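Local coordinates for Lmo0488 protein (Listeria monocytogenes serovar 1/2a, PDB 5TED), which acts as a shikimate-responsive LysR-type regulator that activates transcription of protocatechuate biosynthesis genes, represented here by its effector-binding domain, at residues A[179-184]-A[195-200]; A[140-145]-A[158-163]; A[81-84]-A[89-92]; A[119-124]-A[151-156]. One frame throughout, in Å; residues are numbered along the deposited sequence.

Contact 1: A[179-184]-A[195-200]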
loop_
_atom_site.group_PDB
_atom_site.type_symbol
_atom_site.label_atom_id
_atom_site.label_comp_id
_atom_site.label_asym_id
_atom_site.label_seq_id
_atom_site.Cartn_x
_atom_site.Cartn_y
_atom_site.Cartn_z
ATOM N N ILE A 179 14.702 10.962 3.057
ATOM C CA ILE A 179 14.587 9.508 2.985
ATOM C C ILE A 179 15.975 8.939 2.714
ATOM O O ILE A 179 16.734 9.493 1.908
ATOM C CB ILE A 179 13.585 9.088 1.889
ATOM C CG1 ILE A 179 12.159 9.474 2.309
ATOM C CG2 ILE A 179 13.707 7.584 1.573
ATOM C CD1 ILE A 179 11.142 9.294 1.226
ATOM N N TYR A 180 16.298 7.826 3.370
ATOM C CA TYR A 180 17.663 7.327 3.440
ATOM C C TYR A 180 17.769 5.923 2.874
ATOM O O TYR A 180 16.823 5.138 2.933
ATOM C CB TYR A 180 18.165 7.316 4.888
ATOM C CG TYR A 180 18.218 8.691 5.471
ATOM C CD1 TYR A 180 17.063 9.306 5.955
ATOM C CD2 TYR A 180 19.412 9.396 5.525
ATOM C CE1 TYR A 180 17.093 10.585 6.485
ATOM C CE2 TYR A 180 19.451 10.689 6.050
ATOM C CZ TYR A 180 18.290 11.268 6.528
ATOM O OH TYR A 180 18.330 12.537 7.057
ATOM N N LEU A 181 18.929 5.630 2.295
ATOM C CA LEU A 181 19.313 4.270 1.974
ATOM C C LEU A 181 19.984 3.701 3.218
ATOM O O LEU A 181 20.978 4.257 3.703
ATOM C CB LEU A 181 20.247 4.232 0.758
ATOM C CG LEU A 181 20.558 2.874 0.112
ATOM C CD1 LEU A 181 21.207 1.920 1.085
ATOM C CD2 LEU A 181 19.306 2.263 -0.449
ATOM N N ALA A 182 19.405 2.646 3.773
ATOM C CA ALA A 182 19.865 2.092 5.039
ATOM C C ALA A 182 20.468 0.709 4.819
ATOM O O ALA A 182 19.963 -0.075 4.005
ATOM C CB ALA A 182 18.713 2.036 6.054
ATOM N N SER A 183 21.562 0.426 5.537
ATOM C CA SER A 183 22.250 -0.858 5.469
ATOM C C SER A 183 22.921 -1.134 6.810
ATOM O O SER A 183 23.109 -0.227 7.629
ATOM C CB SER A 183 23.292 -0.884 4.346
ATOM O OG SER A 183 24.291 0.105 4.546
ATOM N N LEU A 184 23.278 -2.404 7.033
ATOM C CA LEU A 184 23.969 -2.778 8.265
ATOM C C LEU A 184 25.405 -2.287 8.220
ATOM O O LEU A 184 26.148 -2.594 7.286
ATOM C CB LEU A 184 23.966 -4.293 8.466
ATOM C CG LEU A 184 22.715 -4.971 8.994
ATOM C CD1 LEU A 184 23.015 -6.468 9.246
ATOM C CD2 LEU A 184 22.230 -4.263 10.262
ATOM N N ALA A 195 27.030 -2.688 -5.704
ATOM C CA ALA A 195 26.879 -1.947 -6.945
ATOM C C ALA A 195 25.593 -1.138 -6.923
ATOM O O ALA A 195 25.585 0.033 -7.314
ATOM C CB ALA A 195 26.907 -2.895 -8.147
ATOM N N PHE A 196 24.504 -1.733 -6.426
ATOM C CA PHE A 196 23.249 -0.998 -6.380
ATOM C C PHE A 196 23.280 0.134 -5.358
ATOM O O PHE A 196 22.751 1.222 -5.621
ATOM C CB PHE A 196 22.086 -1.931 -6.078
ATOM C CG PHE A 196 20.763 -1.229 -6.102
ATOM C CD1 PHE A 196 20.178 -0.891 -7.315
ATOM C CD2 PHE A 196 20.117 -0.887 -4.918
ATOM C CE1 PHE A 196 18.962 -0.232 -7.364
ATOM C CE2 PHE A 196 18.891 -0.231 -4.949
ATOM C CZ PHE A 196 18.319 0.108 -6.175
ATOM N N LYS A 197 23.850 -0.111 -4.176
ATOM C CA LYS A 197 23.959 0.947 -3.177
ATOM C C LYS A 197 24.703 2.152 -3.740
ATOM O O LYS A 197 24.214 3.285 -3.664
ATOM C CB LYS A 197 24.657 0.424 -1.923
ATOM C CG LYS A 197 24.823 1.465 -0.807
ATOM C CD LYS A 197 25.691 0.904 0.333
ATOM C CE LYS A 197 25.844 1.908 1.467
ATOM N NZ LYS A 197 26.630 1.300 2.580
ATOM N N ASP A 198 25.896 1.925 -4.300
ATOM C CA ASP A 198 26.673 3.033 -4.850
ATOM C C ASP A 198 25.922 3.736 -5.977
ATOM O O ASP A 198 25.899 4.974 -6.048
ATOM C CB ASP A 198 28.024 2.531 -5.363
ATOM C CG ASP A 198 28.943 2.054 -4.247
ATOM O OD1 ASP A 198 28.661 2.336 -3.061
ATOM O OD2 ASP A 198 29.969 1.415 -4.567
ATOM N N PHE A 199 25.312 2.963 -6.873
ATOM C CA PHE A 199 24.536 3.561 -7.950
ATOM C C PHE A 199 23.426 4.447 -7.408
ATOM O O PHE A 199 23.239 5.588 -7.864
ATOM C CB PHE A 199 23.947 2.478 -8.851
ATOM C CG PHE A 199 22.812 2.975 -9.683
ATOM C CD1 PHE A 199 23.048 3.586 -10.892
ATOM C CD2 PHE A 199 21.509 2.820 -9.249
ATOM C CE1 PHE A 199 21.995 4.068 -11.653
ATOM C CE2 PHE A 199 20.456 3.286 -10.002
ATOM C CZ PHE A 199 20.699 3.908 -11.207
ATOM N N ALA A 200 22.659 3.928 -6.442
ATOM C CA ALA A 200 21.497 4.657 -5.945
ATOM C C ALA A 200 21.896 5.937 -5.229
ATOM O O ALA A 200 21.244 6.970 -5.398
ATOM C CB ALA A 200 20.686 3.768 -5.011
#
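The backbones of strand 177-184 and helix 191-208 come nearest at Leu181 and Lys197, whose CA atoms are 7.7 Å apart, a spacing that side chains must bridge. This is helix-on-sheet packing within the effector-binding domain, whose α/β architecture is that of the periplasmic-binding-protein (PBP) clan: the last helix of the domain lies against a strand of the mixed sheet, and ten residues connect the two segments. The strand alternates as expected, with Leu181 and Ser183 directing CB to the helix and Ala182 directing it the other way. Lys197 spans the gap with a fully extended chain. Its CG is anti to the backbone N (chi1 180°) and every later torsion stays near 180°, which carries the amine past Leu181 and over to Ser183. The aliphatic part of that chain runs across the leucine at a slant, Lys197 CG lying 4.1 Å from Leu181 CD1. Farther out, Lys197 NZ forms a salt bridge with Glu70 OE1 on strand 69-84, so the ammonium group has a charged partner on the neighbouring strand of the sheet. The adjacent residue Phe196 meets Phe25 and Phe36 edge-to-face. At the polar end, Ser183 OG stands 3.3 Å from Lys197 NZ and 3.9 Å from Lys197 CE.

Contact 2: A[140-145]-A[158-163]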
loop_
_atom_site.group_PDB
_atom_site.type_symbol
_atom_site.label_atom_id
_atom_site.label_comp_id
_atom_site.label_asym_id
_atom_site.label_seq_id
_atom_site.Cartn_x
_atom_site.Cartn_y
_atom_site.Cartn_z
ATOM N N ALA A 140 -4.585 4.574 1.894
ATOM C CA ALA A 140 -5.675 4.513 2.871
ATOM C C ALA A 140 -5.932 5.884 3.492
ATOM O O ALA A 140 -7.077 6.230 3.809
ATOM C CB ALA A 140 -5.360 3.488 3.959
ATOM N N MET A 141 -4.872 6.673 3.686
ATOM C CA MET A 141 -5.023 8.003 4.269
ATOM C C MET A 141 -5.764 8.942 3.324
ATOM O O MET A 141 -6.774 9.547 3.699
ATOM C CB MET A 141 -3.647 8.562 4.637
ATOM C CG MET A 141 -3.658 9.998 5.206
ATOM S SD MET A 141 -2.033 10.404 5.899
ATOM C CE MET A 141 -1.946 9.457 7.399
ATOM N N VAL A 142 -5.260 9.114 2.095
ATOM C CA VAL A 142 -5.966 10.022 1.195
ATOM C C VAL A 142 -7.353 9.473 0.849
ATOM O O VAL A 142 -8.303 10.245 0.622
ATOM C CB VAL A 142 -5.123 10.328 -0.057
ATOM C CG1 VAL A 142 -4.886 9.085 -0.902
ATOM C CG2 VAL A 142 -5.789 11.459 -0.865
ATOM N N GLY A 143 -7.515 8.148 0.856
ATOM C CA GLY A 143 -8.839 7.577 0.653
ATOM C C GLY A 143 -9.845 8.111 1.655
ATOM O O GLY A 143 -10.953 8.517 1.290
ATOM N N LEU A 144 -9.457 8.157 2.934
ATOM C CA LEU A 144 -10.362 8.653 3.968
ATOM C C LEU A 144 -10.518 10.170 3.899
ATOM O O LEU A 144 -11.614 10.687 4.171
ATOM C CB LEU A 144 -9.880 8.216 5.355
ATOM C CG LEU A 144 -10.011 6.711 5.630
ATOM C CD1 LEU A 144 -9.153 6.337 6.822
ATOM C CD2 LEU A 144 -11.471 6.346 5.886
ATOM N N VAL A 145 -9.461 10.905 3.524
ATOM C CA VAL A 145 -9.632 12.351 3.370
ATOM C C VAL A 145 -10.649 12.635 2.281
ATOM O O VAL A 145 -11.475 13.548 2.399
ATOM C CB VAL A 145 -8.298 13.061 3.061
ATOM C CG1 VAL A 145 -8.565 14.555 2.888
ATOM C CG2 VAL A 145 -7.304 12.858 4.163
ATOM N N SER A 158 2.053 11.582 -6.182
ATOM C CA SER A 158 1.359 11.812 -7.447
ATOM C C SER A 158 -0.111 11.411 -7.384
ATOM O O SER A 158 -0.927 11.957 -8.136
ATOM C CB SER A 158 2.071 11.066 -8.589
ATOM O OG SER A 158 2.060 9.668 -8.370
ATOM N N SER A 159 -0.462 10.449 -6.524
ATOM C CA SER A 159 -1.835 9.955 -6.461
ATOM C C SER A 159 -2.820 10.976 -5.889
ATOM O O SER A 159 -4.026 10.849 -6.122
ATOM C CB SER A 159 -1.878 8.683 -5.621
ATOM O OG SER A 159 -1.432 8.941 -4.296
ATOM N N LEU A 160 -2.345 11.974 -5.140
ATOM C CA LEU A 160 -3.267 12.909 -4.495
ATOM C C LEU A 160 -4.129 13.635 -5.527
ATOM O O LEU A 160 -5.307 13.915 -5.273
ATOM C CB LEU A 160 -2.480 13.919 -3.634
ATOM C CG LEU A 160 -1.567 13.335 -2.540
ATOM C CD1 LEU A 160 -0.841 14.412 -1.691
ATOM C CD2 LEU A 160 -2.309 12.337 -1.637
ATOM N N ALA A 161 -3.576 13.911 -6.708
ATOM C CA ALA A 161 -4.316 14.639 -7.734
ATOM C C ALA A 161 -5.543 13.886 -8.241
ATOM O O ALA A 161 -6.388 14.499 -8.901
ATOM C CB ALA A 161 -3.390 14.965 -8.906
ATOM N N HIS A 162 -5.691 12.597 -7.918
ATOM C CA HIS A 162 -6.770 11.782 -8.461
ATOM C C HIS A 162 -7.833 11.437 -7.426
ATOM O O HIS A 162 -8.730 10.634 -7.706
ATOM C CB HIS A 162 -6.176 10.530 -9.098
ATOM C CG HIS A 162 -5.067 10.846 -10.047
ATOM N ND1 HIS A 162 -5.260 11.586 -11.193
ATOM C CD2 HIS A 162 -3.738 10.593 -9.980
ATOM C CE1 HIS A 162 -4.102 11.744 -11.812
ATOM N NE2 HIS A 162 -3.163 11.152 -11.095
ATOM N N TYR A 163 -7.781 12.056 -6.257
ATOM C CA TYR A 163 -8.842 11.963 -5.270
ATOM C C TYR A 163 -9.525 13.318 -5.147
ATOM O O TYR A 163 -9.004 14.341 -5.591
ATOM C CB TYR A 163 -8.298 11.506 -3.910
ATOM C CG TYR A 163 -7.780 10.086 -3.909
ATOM C CD1 TYR A 163 -6.539 9.786 -4.455
ATOM C CD2 TYR A 163 -8.508 9.057 -3.330
ATOM C CE1 TYR A 163 -6.042 8.500 -4.450
ATOM C CE2 TYR A 163 -8.014 7.744 -3.318
ATOM C CZ TYR A 163 -6.779 7.482 -3.888
ATOM O OH TYR A 163 -6.249 6.205 -3.890
#
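Val142 is the first residue along helix 138-146 to touch segment 158-163, and its CA and that of Leu160, 6.9 Å apart, are the nearest pair of CA atoms. Val142 CG2 meets Leu160 CD2 at 3.7 Å and also the base of the Tyr163 ring, 3.9 Å from Tyr163 CG. The same leucine methyl is 3.8 Å from Val142 CB, so it sits against the CB-CG2 side of the valine. CG1 takes the position between the backbone N and the carbonyl carbon (chi1 64°), which sets it above the ring of Tyr163. It lies 3.8 Å from the ring centroid and 13° off the ring normal, a CH-pi contact over the middle of the face. The valine and tyrosine side chains stand roughly at right angles. The partner segment is the connection between strands 152-155 and 165-170 in this PBP-type domain, and it includes a 3-10 turn at residues 160-162. Two backbone bonds, from His162 N to Ser159 O (3.0 Å) and from Tyr163 N to Leu160 O (3.2 Å), hold the turn closed. Leu160 and Tyr163, at the two ends of the second bond, both reach Val142, and Ser159 O lies at the edge of the tyrosine ring, in its plane. One residue on, Gly143 adds its CA, 4.1 Å from Tyr163 CE2 and oblique to the ring. Leu144 packs on Phe38 of the second subunit, and Val145 on Val165 of strand 165-170. The tyrosine ring also meets that of His16 of the second subunit, with planes about 15° apart.

Contact 3: A[81-84]-A[89-92]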
loop_
_atom_site.group_PDB
_atom_site.type_symbol
_atom_site.label_atom_id
_atom_site.label_comp_id
_atom_site.label_asym_id
_atom_site.label_seq_id
_atom_site.Cartn_x
_atom_site.Cartn_y
_atom_site.Cartn_z
ATOM N N VAL A 81 -0.641 19.483 3.622
ATOM C CA VAL A 81 -1.905 19.199 4.291
ATOM C C VAL A 81 -2.950 18.907 3.218
ATOM O O VAL A 81 -3.049 19.641 2.221
ATOM C CB VAL A 81 -2.329 20.358 5.212
ATOM C CG1 VAL A 81 -3.764 20.170 5.677
ATOM C CG2 VAL A 81 -1.400 20.437 6.431
ATOM N N VAL A 82 -3.705 17.816 3.406
ATOM C CA VAL A 82 -4.680 17.333 2.438
ATOM C C VAL A 82 -6.059 17.345 3.094
ATOM O O VAL A 82 -6.231 16.844 4.209
ATOM C CB VAL A 82 -4.319 15.924 1.925
ATOM C CG1 VAL A 82 -5.218 15.532 0.786
ATOM C CG2 VAL A 82 -2.850 15.879 1.506
ATOM N N VAL A 83 -7.037 17.923 2.401
ATOM C CA VAL A 83 -8.371 18.108 2.944
ATOM C C VAL A 83 -9.367 17.753 1.860
ATOM O O VAL A 83 -9.046 17.802 0.669
ATOM C CB VAL A 83 -8.592 19.563 3.451
ATOM C CG1 VAL A 83 -7.507 19.947 4.454
ATOM C CG2 VAL A 83 -8.607 20.554 2.290
ATOM N N ALA A 84 -10.575 17.368 2.273
ATOM C CA ALA A 84 -11.604 17.095 1.281
ATOM C C ALA A 84 -11.845 18.349 0.445
ATOM O O ALA A 84 -11.621 19.475 0.892
ATOM C CB ALA A 84 -12.900 16.629 1.949
ATOM N N LEU A 89 -10.895 24.442 4.830
ATOM C CA LEU A 89 -9.537 24.867 4.514
ATOM C C LEU A 89 -9.258 24.856 3.017
ATOM O O LEU A 89 -8.258 25.440 2.580
ATOM C CB LEU A 89 -8.532 23.985 5.237
ATOM C CG LEU A 89 -8.465 24.107 6.751
ATOM C CD1 LEU A 89 -7.525 23.063 7.286
ATOM C CD2 LEU A 89 -7.978 25.482 7.159
ATOM N N ALA A 90 -10.123 24.222 2.224
ATOM C CA ALA A 90 -9.912 24.157 0.782
ATOM C C ALA A 90 -9.984 25.534 0.123
ATOM O O ALA A 90 -9.581 25.675 -1.039
ATOM C CB ALA A 90 -10.933 23.210 0.149
ATOM N N LYS A 91 -10.509 26.551 0.821
ATOM C CA LYS A 91 -10.545 27.889 0.240
ATOM C C LYS A 91 -9.149 28.446 0.019
ATOM O O LYS A 91 -8.992 29.394 -0.752
ATOM C CB LYS A 91 -11.311 28.873 1.131
ATOM C CG LYS A 91 -12.558 28.331 1.793
ATOM C CD LYS A 91 -13.270 29.432 2.588
ATOM C CE LYS A 91 -14.200 28.858 3.662
ATOM N NZ LYS A 91 -13.481 28.556 4.939
ATOM N N TYR A 92 -8.150 27.912 0.710
ATOM C CA TYR A 92 -6.786 28.407 0.641
ATOM C C TYR A 92 -5.965 27.584 -0.344
ATOM O O TYR A 92 -6.346 26.480 -0.742
ATOM C CB TYR A 92 -6.129 28.358 2.027
ATOM C CG TYR A 92 -6.967 29.001 3.114
ATOM C CD1 TYR A 92 -7.237 30.366 3.093
ATOM C CD2 TYR A 92 -7.503 28.242 4.151
ATOM C CE1 TYR A 92 -8.016 30.964 4.081
ATOM C CE2 TYR A 92 -8.282 28.832 5.144
ATOM C CZ TYR A 92 -8.532 30.195 5.102
ATOM O OH TYR A 92 -9.303 30.786 6.082
#
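The loop that follows strand 69-84 folds back on the strand's own end as a short 3-10 turn, and Val83 supplies the side chain that meets it, through Leu89 and Ala90. Only four residues separate the segments, and the nearest CA atoms, those of Val83 and Ala90, are 6.6 Å apart. The rotation of Val83 (chi1 -55°) puts CG2 between the backbone N and the carbonyl carbon, facing Ala90, and CG1 on the Leu89 side. CG1 comes to 4.2 Å from Leu89 CD1, while CG2 lies against the turn's backbone, 4.0 Å from Ala90 N, and 4.1 Å from Ala90 CB. That alanine methyl also rests against the strand's last carbonyl, Ala84 O, at 3.9 Å. The side-chain pairs are all aliphatic. A backbone bond from Tyr92 N to Leu89 O (3.1 Å) closes the turn. Beyond the segments, Lys166 NZ of strand 165-170 bonds to the carbonyls of Ala90 and Tyr92, tying the turn to the strand that pairs with Val83 through its backbone. Leu89 touches Leu168 of that strand, and Val83 also packs on Ile151 of segment 151-156, while strand 152-155 pairs with strand 69-84 through Ser152 and Val82.

Contact 4: A[119-124]-A[151-156]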
loop_
_atom_site.group_PDB
_atom_site.type_symbol
_atom_site.label_atom_id
_atom_site.label_comp_id
_atom_site.label_asym_id
_atom_site.label_seq_id
_atom_site.Cartn_x
_atom_site.Cartn_y
_atom_site.Cartn_z
ATOM N N ASP A 119 5.409 14.842 14.506
ATOM C CA ASP A 119 5.200 15.224 15.904
ATOM C C ASP A 119 6.027 16.451 16.273
ATOM O O ASP A 119 5.574 17.308 17.045
ATOM C CB ASP A 119 5.544 14.057 16.835
ATOM C CG ASP A 119 4.574 12.889 16.703
ATOM O OD1 ASP A 119 3.523 13.043 16.046
ATOM O OD2 ASP A 119 4.877 11.808 17.239
ATOM N N SER A 120 7.250 16.551 15.751
ATOM C CA SER A 120 8.057 17.713 16.102
ATOM C C SER A 120 7.477 18.992 15.511
ATOM O O SER A 120 7.529 20.046 16.156
ATOM C CB SER A 120 9.511 17.514 15.666
ATOM O OG SER A 120 9.675 17.722 14.277
ATOM N N LEU A 121 6.868 18.914 14.324
ATOM C CA LEU A 121 6.244 20.097 13.737
ATOM C C LEU A 121 5.096 20.603 14.607
ATOM O O LEU A 121 4.945 21.813 14.806
ATOM C CB LEU A 121 5.747 19.778 12.325
ATOM C CG LEU A 121 6.796 19.383 11.282
ATOM C CD1 LEU A 121 6.153 19.168 9.902
ATOM C CD2 LEU A 121 7.849 20.464 11.216
ATOM N N PHE A 122 4.266 19.692 15.120
ATOM C CA PHE A 122 3.166 20.108 15.987
ATOM C C PHE A 122 3.680 20.588 17.335
ATOM O O PHE A 122 3.142 21.544 17.908
ATOM C CB PHE A 122 2.165 18.959 16.193
ATOM C CG PHE A 122 1.262 18.708 15.015
ATOM C CD1 PHE A 122 0.280 19.626 14.663
ATOM C CD2 PHE A 122 1.367 17.528 14.283
ATOM C CE1 PHE A 122 -0.548 19.398 13.566
ATOM C CE2 PHE A 122 0.529 17.278 13.194
ATOM C CZ PHE A 122 -0.434 18.215 12.839
ATOM N N ALA A 123 4.705 19.925 17.872
ATOM C CA ALA A 123 5.281 20.381 19.133
ATOM C C ALA A 123 5.938 21.749 18.972
ATOM O O ALA A 123 5.869 22.589 19.876
ATOM C CB ALA A 123 6.272 19.348 19.661
ATOM N N GLU A 124 6.582 21.989 17.828
ATOM C CA GLU A 124 7.221 23.283 17.597
ATOM C C GLU A 124 6.219 24.425 17.702
ATOM O O GLU A 124 6.516 25.469 18.292
ATOM C CB GLU A 124 7.885 23.308 16.224
ATOM C CG GLU A 124 8.485 24.644 15.858
ATOM C CD GLU A 124 9.284 24.587 14.576
ATOM O OE1 GLU A 124 9.568 23.465 14.097
ATOM O OE2 GLU A 124 9.630 25.667 14.049
ATOM N N ILE A 151 -8.852 15.369 7.964
ATOM C CA ILE A 151 -7.786 15.978 7.177
ATOM C C ILE A 151 -6.499 15.210 7.461
ATOM O O ILE A 151 -6.433 14.385 8.369
ATOM C CB ILE A 151 -7.607 17.481 7.475
ATOM C CG1 ILE A 151 -7.092 17.703 8.904
ATOM C CG2 ILE A 151 -8.902 18.261 7.186
ATOM C CD1 ILE A 151 -6.699 19.176 9.164
ATOM N N SER A 152 -5.446 15.520 6.705
ATOM C CA SER A 152 -4.189 14.837 6.987
ATOM C C SER A 152 -2.999 15.724 6.632
ATOM O O SER A 152 -3.114 16.668 5.850
ATOM C CB SER A 152 -4.103 13.504 6.230
ATOM O OG SER A 152 -3.793 13.723 4.863
ATOM N N ILE A 153 -1.853 15.407 7.241
ATOM C CA ILE A 153 -0.544 15.868 6.791
ATOM C C ILE A 153 0.212 14.646 6.286
ATOM O O ILE A 153 0.287 13.632 6.985
ATOM C CB ILE A 153 0.228 16.569 7.920
ATOM C CG1 ILE A 153 1.633 16.969 7.461
ATOM C CG2 ILE A 153 0.338 15.656 9.132
ATOM C CD1 ILE A 153 2.396 17.798 8.497
ATOM N N MET A 154 0.758 14.725 5.077
ATOM C CA MET A 154 1.346 13.546 4.448
ATOM C C MET A 154 2.290 14.007 3.348
ATOM O O MET A 154 2.287 15.181 2.975
ATOM C CB MET A 154 0.264 12.610 3.885
ATOM C CG MET A 154 -0.574 13.215 2.785
ATOM S SD MET A 154 -2.052 12.246 2.353
ATOM C CE MET A 154 -1.311 10.673 1.897
ATOM N N PRO A 155 3.103 13.101 2.802
ATOM C CA PRO A 155 3.983 13.485 1.690
ATOM C C PRO A 155 3.174 13.840 0.456
ATOM O O PRO A 155 2.163 13.205 0.150
ATOM C CB PRO A 155 4.833 12.226 1.437
ATOM C CG PRO A 155 4.555 11.293 2.534
ATOM C CD PRO A 155 3.216 11.672 3.132
ATOM N N LYS A 156 3.655 14.830 -0.292
ATOM C CA LYS A 156 3.047 15.123 -1.580
ATOM C C LYS A 156 3.431 14.014 -2.557
ATOM O O LYS A 156 4.613 13.807 -2.831
ATOM C CB LYS A 156 3.493 16.492 -2.077
ATOM C CG LYS A 156 2.700 16.961 -3.290
ATOM C CD LYS A 156 3.382 18.128 -3.995
ATOM C CE LYS A 156 2.356 19.131 -4.489
ATOM N NZ LYS A 156 2.943 20.156 -5.400
#
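The Phe122 ring meets Ile153 CG2 obliquely across the contact, and the ring of Tyr105, on strand 104-108, stacks against it edge-to-face; Leu97 packs on it as well. The helix carrying Phe122, 115-124, is the connecting helix of a beta-alpha-beta unit between the parallel strands 104-108 and 130-135, the sort of unit from which PBP-type lobes are built. Here it lies over strand 152-155, and Ile151 of segment 151-156 is backbone-bonded to Ser104 and Ile106. The backbones stay far apart: the nearest CA atoms, those of Leu121 and Ile153, are 10.6 Å from each other, so side chains alone fill the interval. Ile153 supplies the strand's half. With CG1 anti to the backbone N (chi1 176°) and the chain extended to CD1 (chi2 174°), it presents two separate ends, CD1 for Leu121 and CG2 for Phe122. Consecutive positions on one helix turn therefore grip one isoleucine, burying 100 Å² summed over both sides. Within the helix, Ala123 N bonds to Asp119 O at 2.9 Å. Two residues beyond Ile153, Pro155 touches the bound shikimate, whereas the Ile153 side chain is about 10 Å from it. The leucine approach is the closer one, Leu121 CD1 to Ile153 CD1 at 4.2 Å, against 4.4 Å from Phe122 CE2 to Ile153 CG2.

How the contacts relate
All four contacts are buried, but they differ in place. Contacts 2, 3 and 4 cluster, with centres 13 to 16 Å apart, whereas contact 1 lies across the chain's centre, 27 Å or more from each. Contact 3 is the most peripheral, 22 Å from that centre. Strand 69-84 carries contact 3 and neighbours strand 177-184 of contact 1 and strand 152-155 of contact 4, where Val82 N lies 2.8 Å from Ser152 O, a probable hydrogen bond. Val145 of contact 2 packs on its end, and Met141 on Ser152 and Met154 of contact 4. The chemistry differs from place to place: contact 1 uses a lysine, contact 3 purely aliphatic side-chain pairs, contact 4 aliphatic packing plus a phenylalanine ring, and contact 2, beside the second subunit, a CH-pi face.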